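Local coordinates for protein neural-cadherin (Drosophila melanogaster, PDB 3UBF) that mediates calcium-dependent, preferentially homophilic cell adhesion as a long ectodomain of cadherin repeats, three of which make up this fragment, at residues A[211-225]-A[299-312]. Numbering follows the deposited sequence.
Sequences APQFYMPSYEAEIPE and FSTSVDLTIRVTDV. With ZN (zinc ion), chain O; ZN (zinc ion), chain S.
V303 touches two aromatic rings of 211-225, F214 and Y219. Its CG1 stands over the centre of the F214 ring, a CH-pi contact 3.6 Å from the centroid and 4° off the ring normal, and also meets Y219 CD1 at 3.7 Å. With chi1 at 73°, CG1 lies between the backbone N and the carbonyl carbon, which turns CG2 to P217 O. At the edge of the F214 ring lies T301 O, and next door T301 OG1 gives its proton to P212 O at 2.6 Å, tilted 18° from the carbonyl plane. Were F214 cut back to an alanine, V303 CG1 would probably lose its aromatic face and a gap would open beside it.

Further along, the segments run as parallel strands, 219-224 against 300-310, with seven backbone hydrogen bonds from D304 O to E225 N. One face is apolar and tight: L305 CD1 lies against Y219 CB, and I223 CG1 against I307 CG2 at 3.8 Å. The other face, carrying E220, E222, T306 and R308, is loose: E220 and R308 are joined by a long salt bridge, OE2 to NH1 4.0 Å, their flat groups nearly perpendicular, and a water links Y219 O with T306 OG1. At the far end E225 grips a zinc ion with both carboxylate oxygens, while F277 N also donates to E225 OE2; D311 OD1 and E278 bind the same ion, and D311 OD2 reaches a second zinc at 2.0 Å.

This is the A-strand arrangement of a cadherin repeat: 213-214 pairs antiparallel with strand 232-239 in one sheet, then the chain switches to 219-224, which edges the other sheet beside 300-310. That strand pairs in turn with 285-294, while I223 and I307 pack inward on F260 of strand 260-262.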
loop_
_atom_site.group_PDB
_atom_site.type_symbol
_atom_site.label_atom_id
_atom_site.label_comp_id
_atom_site.label_asym_id
_atom_site.label_seq_id
_atom_site.Cartn_x
_atom_site.Cartn_y
_atom_site.Cartn_z
ATOM N N ALA A 211 21.113 7.698 13.055
ATOM C CA ALA A 211 21.684 6.372 12.885
ATOM C C ALA A 211 20.999 5.602 11.770
ATOM O O ALA A 211 19.869 5.923 11.406
ATOM C CB ALA A 211 21.607 5.607 14.195
ATOM N N PRO A 212 21.673 4.572 11.231
ATOM C CA PRO A 212 21.108 3.778 10.151
ATOM C C PRO A 212 19.795 3.171 10.585
ATOM O O PRO A 212 19.600 2.921 11.785
ATOM C CB PRO A 212 22.127 2.644 9.969
ATOM C CG PRO A 212 23.357 3.103 10.607
ATOM C CD PRO A 212 22.928 3.985 11.725
ATOM N N GLN A 213 18.903 2.961 9.619
ATOM C CA GLN A 213 17.648 2.278 9.863
ATOM C C GLN A 213 17.590 1.038 8.990
ATOM O O GLN A 213 17.829 1.089 7.772
ATOM C CB GLN A 213 16.464 3.185 9.560
ATOM C CG GLN A 213 15.105 2.575 9.867
ATOM C CD GLN A 213 13.971 3.514 9.515
ATOM O OE1 GLN A 213 14.142 4.440 8.721
ATOM N NE2 GLN A 213 12.810 3.290 10.104
ATOM N N PHE A 214 17.272 -0.080 9.632
ATOM C CA PHE A 214 17.122 -1.335 8.935
ATOM C C PHE A 214 15.841 -1.308 8.124
ATOM O O PHE A 214 14.882 -0.633 8.499
ATOM C CB PHE A 214 17.133 -2.495 9.928
ATOM C CG PHE A 214 18.506 -2.860 10.414
ATOM C CD1 PHE A 214 18.937 -2.466 11.675
ATOM C CD2 PHE A 214 19.372 -3.601 9.609
ATOM C CE1 PHE A 214 20.222 -2.804 12.141
ATOM C CE2 PHE A 214 20.670 -3.942 10.062
ATOM C CZ PHE A 214 21.092 -3.549 11.330
ATOM N N TYR A 215 15.835 -2.027 7.004
ATOM C CA TYR A 215 14.660 -2.091 6.120
ATOM C C TYR A 215 13.518 -2.929 6.685
ATOM O O TYR A 215 12.398 -2.871 6.189
ATOM C CB TYR A 215 15.057 -2.511 4.699
ATOM C CG TYR A 215 15.438 -1.312 3.868
ATOM C CD1 TYR A 215 16.768 -0.902 3.766
ATOM C CD2 TYR A 215 14.459 -0.550 3.222
ATOM C CE1 TYR A 215 17.116 0.210 3.030
ATOM C CE2 TYR A 215 14.797 0.562 2.484
ATOM C CZ TYR A 215 16.130 0.944 2.394
ATOM O OH TYR A 215 16.479 2.065 1.659
ATOM N N MET A 216 13.803 -3.692 7.737
ATOM C CA MET A 216 12.760 -4.350 8.532
ATOM C C MET A 216 13.034 -4.108 10.028
ATOM O O MET A 216 14.202 -4.098 10.446
ATOM C CB MET A 216 12.744 -5.855 8.275
ATOM C CG MET A 216 12.913 -6.255 6.833
ATOM S SD MET A 216 11.476 -7.044 6.187
ATOM C CE MET A 216 11.235 -8.340 7.406
ATOM N N PRO A 217 11.970 -3.938 10.843
ATOM C CA PRO A 217 12.171 -3.729 12.269
ATOM C C PRO A 217 12.664 -4.990 12.987
ATOM O O PRO A 217 13.246 -4.894 14.072
ATOM C CB PRO A 217 10.785 -3.329 12.753
ATOM C CG PRO A 217 9.871 -4.027 11.825
ATOM C CD PRO A 217 10.538 -3.959 10.496
ATOM N N SER A 218 12.415 -6.156 12.396
ATOM C CA SER A 218 13.046 -7.407 12.820
ATOM C C SER A 218 13.125 -8.381 11.658
ATOM O O SER A 218 12.391 -8.268 10.686
ATOM C CB SER A 218 12.336 -8.043 14.026
ATOM O OG SER A 218 11.035 -8.511 13.701
ATOM N N TYR A 219 14.027 -9.339 11.763
ATOM C CA TYR A 219 14.226 -10.307 10.702
ATOM C C TYR A 219 14.052 -11.712 11.225
ATOM O O TYR A 219 14.437 -12.028 12.345
ATOM C CB TYR A 219 15.612 -10.147 10.089
ATOM C CG TYR A 219 15.800 -8.860 9.342
ATOM C CD1 TYR A 219 16.165 -7.697 10.009
ATOM C CD2 TYR A 219 15.630 -8.802 7.964
ATOM C CE1 TYR A 219 16.352 -6.512 9.327
ATOM C CE2 TYR A 219 15.817 -7.622 7.275
ATOM C CZ TYR A 219 16.172 -6.481 7.969
ATOM O OH TYR A 219 16.350 -5.302 7.302
ATOM N N GLU A 220 13.497 -12.551 10.367
ATOM C CA GLU A 220 13.085 -13.892 10.699
ATOM C C GLU A 220 13.441 -14.742 9.483
ATOM O O GLU A 220 13.080 -14.397 8.354
ATOM C CB GLU A 220 11.567 -13.886 10.938
ATOM C CG GLU A 220 11.131 -14.506 12.266
ATOM C CD GLU A 220 10.051 -13.684 13.018
ATOM O OE1 GLU A 220 8.893 -13.607 12.530
ATOM O OE2 GLU A 220 10.365 -13.129 14.111
ATOM N N ALA A 221 14.187 -15.822 9.689
ATOM C CA ALA A 221 14.404 -16.797 8.612
ATOM C C ALA A 221 14.064 -18.187 9.104
ATOM O O ALA A 221 14.219 -18.485 10.281
ATOM C CB ALA A 221 15.830 -16.750 8.088
ATOM N N GLU A 222 13.590 -19.022 8.192
ATOM C CA GLU A 222 13.263 -20.401 8.477
ATOM C C GLU A 222 13.991 -21.282 7.475
ATOM O O GLU A 222 13.734 -21.214 6.282
ATOM C CB GLU A 222 11.752 -20.632 8.397
ATOM C CG GLU A 222 11.371 -22.116 8.415
ATOM C CD GLU A 222 9.897 -22.361 8.698
ATOM O OE1 GLU A 222 9.426 -21.989 9.804
ATOM O OE2 GLU A 222 9.218 -22.946 7.820
ATOM N N ILE A 223 14.901 -22.114 7.963
ATOM C CA ILE A 223 15.729 -22.915 7.080
ATOM C C ILE A 223 15.714 -24.400 7.419
ATOM O O ILE A 223 15.679 -24.772 8.594
ATOM C CB ILE A 223 17.169 -22.371 7.004
ATOM C CG1 ILE A 223 17.820 -22.314 8.395
ATOM C CG2 ILE A 223 17.159 -20.990 6.306
ATOM C CD1 ILE A 223 19.321 -22.204 8.374
ATOM N N PRO A 224 15.701 -25.254 6.379
ATOM C CA PRO A 224 15.782 -26.679 6.625
ATOM C C PRO A 224 17.140 -27.075 7.185
ATOM O O PRO A 224 18.142 -26.378 6.992
ATOM C CB PRO A 224 15.570 -27.304 5.240
ATOM C CG PRO A 224 15.805 -26.230 4.277
ATOM C CD PRO A 224 15.428 -24.957 4.961
ATOM N N GLU A 225 17.130 -28.196 7.888
ATOM C CA GLU A 225 18.295 -28.814 8.481
ATOM C C GLU A 225 19.418 -29.023 7.472
ATOM O O GLU A 225 20.598 -28.967 7.833
ATOM C CB GLU A 225 17.857 -30.161 9.054
ATOM C CG GLU A 225 18.878 -30.899 9.873
ATOM C CD GLU A 225 18.481 -32.334 10.073
ATOM O OE1 GLU A 225 17.693 -32.837 9.249
ATOM O OE2 GLU A 225 18.945 -32.973 11.044
ATOM N N PHE A 299 27.880 6.108 14.560
ATOM C CA PHE A 299 26.520 5.531 14.490
ATOM C C PHE A 299 26.410 4.041 14.228
ATOM O O PHE A 299 26.929 3.527 13.234
ATOM C CB PHE A 299 25.631 6.273 13.488
ATOM C CG PHE A 299 25.100 7.579 14.001
ATOM C CD1 PHE A 299 24.588 7.678 15.299
ATOM C CD2 PHE A 299 25.101 8.705 13.192
ATOM C CE1 PHE A 299 24.103 8.883 15.785
ATOM C CE2 PHE A 299 24.618 9.916 13.667
ATOM C CZ PHE A 299 24.119 10.008 14.970
ATOM N N SER A 300 25.728 3.355 15.136
ATOM C CA SER A 300 25.337 1.982 14.894
ATOM C C SER A 300 23.889 1.733 15.315
ATOM O O SER A 300 23.360 2.410 16.202
ATOM C CB SER A 300 26.298 0.995 15.560
ATOM O OG SER A 300 26.309 1.178 16.955
ATOM N N THR A 301 23.256 0.780 14.636
ATOM C CA THR A 301 21.914 0.340 14.961
ATOM C C THR A 301 21.895 -1.182 14.959
ATOM O O THR A 301 22.564 -1.810 14.134
ATOM C CB THR A 301 20.882 0.871 13.949
ATOM O OG1 THR A 301 20.955 2.303 13.915
ATOM C CG2 THR A 301 19.462 0.440 14.321
ATOM N N SER A 302 21.131 -1.762 15.883
ATOM C CA SER A 302 20.945 -3.206 15.924
ATOM C C SER A 302 19.516 -3.656 15.625
ATOM O O SER A 302 18.562 -2.901 15.779
ATOM C CB SER A 302 21.419 -3.758 17.261
ATOM O OG SER A 302 22.832 -3.825 17.257
ATOM N N VAL A 303 19.390 -4.894 15.179
ATOM C CA VAL A 303 18.097 -5.490 14.885
ATOM C C VAL A 303 18.143 -6.976 15.247
ATOM O O VAL A 303 19.208 -7.582 15.234
ATOM C CB VAL A 303 17.718 -5.276 13.391
ATOM C CG1 VAL A 303 18.553 -6.165 12.459
ATOM C CG2 VAL A 303 16.229 -5.456 13.171
ATOM N N ASP A 304 16.999 -7.554 15.590
ATOM C CA ASP A 304 16.942 -8.990 15.882
ATOM C C ASP A 304 16.857 -9.782 14.609
ATOM O O ASP A 304 16.109 -9.432 13.689
ATOM C CB ASP A 304 15.727 -9.355 16.723
ATOM C CG ASP A 304 15.718 -8.665 18.046
ATOM O OD1 ASP A 304 16.737 -8.736 18.773
ATOM O OD2 ASP A 304 14.670 -8.049 18.359
ATOM N N LEU A 305 17.650 -10.840 14.567
ATOM C CA LEU A 305 17.507 -11.862 13.560
ATOM C C LEU A 305 17.198 -13.181 14.273
ATOM O O LEU A 305 17.919 -13.597 15.194
ATOM C CB LEU A 305 18.771 -11.960 12.707
ATOM C CG LEU A 305 18.877 -13.117 11.712
ATOM C CD1 LEU A 305 17.720 -13.142 10.732
ATOM C CD2 LEU A 305 20.203 -13.027 10.969
ATOM N N THR A 306 16.098 -13.803 13.866
ATOM C CA THR A 306 15.689 -15.069 14.420
ATOM C C THR A 306 15.766 -16.105 13.308
ATOM O O THR A 306 15.183 -15.917 12.233
ATOM C CB THR A 306 14.273 -14.968 15.009
ATOM O OG1 THR A 306 14.256 -13.921 15.987
ATOM C CG2 THR A 306 13.857 -16.262 15.677
ATOM N N ILE A 307 16.514 -17.181 13.546
ATOM C CA ILE A 307 16.599 -18.263 12.574
ATOM C C ILE A 307 16.061 -19.550 13.163
ATOM O O ILE A 307 16.606 -20.090 14.125
ATOM C CB ILE A 307 18.035 -18.476 12.037
ATOM C CG1 ILE A 307 18.582 -17.165 11.452
ATOM C CG2 ILE A 307 18.058 -19.622 11.017
ATOM C CD1 ILE A 307 19.984 -17.259 10.889
ATOM N N ARG A 308 14.979 -20.028 12.572
ATOM C CA ARG A 308 14.399 -21.304 12.933
ATOM C C ARG A 308 14.863 -22.397 11.978
ATOM O O ARG A 308 14.945 -22.193 10.764
ATOM C CB ARG A 308 12.887 -21.207 12.928
ATOM C CG ARG A 308 12.336 -20.318 14.022
ATOM C CD ARG A 308 10.913 -19.845 13.712
ATOM N NE ARG A 308 10.236 -19.313 14.899
ATOM C CZ ARG A 308 10.184 -18.025 15.238
ATOM N NH1 ARG A 308 10.762 -17.085 14.481
ATOM N NH2 ARG A 308 9.538 -17.671 16.341
ATOM N N VAL A 309 15.173 -23.554 12.548
ATOM C CA VAL A 309 15.580 -24.712 11.786
ATOM C C VAL A 309 14.462 -25.740 11.835
ATOM O O VAL A 309 13.968 -26.087 12.912
ATOM C CB VAL A 309 16.888 -25.304 12.343
ATOM C CG1 VAL A 309 17.316 -26.553 11.560
ATOM C CG2 VAL A 309 17.985 -24.250 12.310
ATOM N N THR A 310 14.040 -26.195 10.660
ATOM C CA THR A 310 13.052 -27.261 10.571
ATOM C C THR A 310 13.751 -28.565 10.252
ATOM O O THR A 310 14.831 -28.569 9.666
ATOM C CB THR A 310 11.967 -26.986 9.500
ATOM O OG1 THR A 310 12.546 -27.010 8.188
ATOM C CG2 THR A 310 11.295 -25.651 9.749
ATOM N N ASP A 311 13.146 -29.672 10.655
ATOM C CA ASP A 311 13.652 -30.967 10.244
ATOM C C ASP A 311 13.268 -31.255 8.804
ATOM O O ASP A 311 12.305 -30.715 8.262
ATOM C CB ASP A 311 13.135 -32.095 11.142
ATOM C CG ASP A 311 14.081 -33.291 11.181
ATOM O OD1 ASP A 311 15.130 -33.265 10.503
ATOM O OD2 ASP A 311 13.779 -34.264 11.904
ATOM N N VAL A 312 14.039 -32.134 8.196
ATOM C CA VAL A 312 13.738 -32.597 6.868
ATOM C C VAL A 312 13.567 -34.106 6.901
ATOM O O VAL A 312 12.653 -34.635 6.273
ATOM C CB VAL A 312 14.835 -32.179 5.880
ATOM C CG1 VAL A 312 15.998 -33.198 5.873
ATOM C CG2 VAL A 312 14.223 -31.984 4.490
HETATM ZN ZN ZN O . 17.207 -34.671 10.511
HETATM ZN ZN ZN S . 13.899 -36.202 11.485
HETATM O O HOH W 1 14.655 -6.286 16.195
HETATM O O HOH W 2 13.449 -11.615 14.950
HETATM O O HOH W 3 14.705 -37.115 9.674
HETATM O O HOH W 4 19.522 -34.985 10.555
#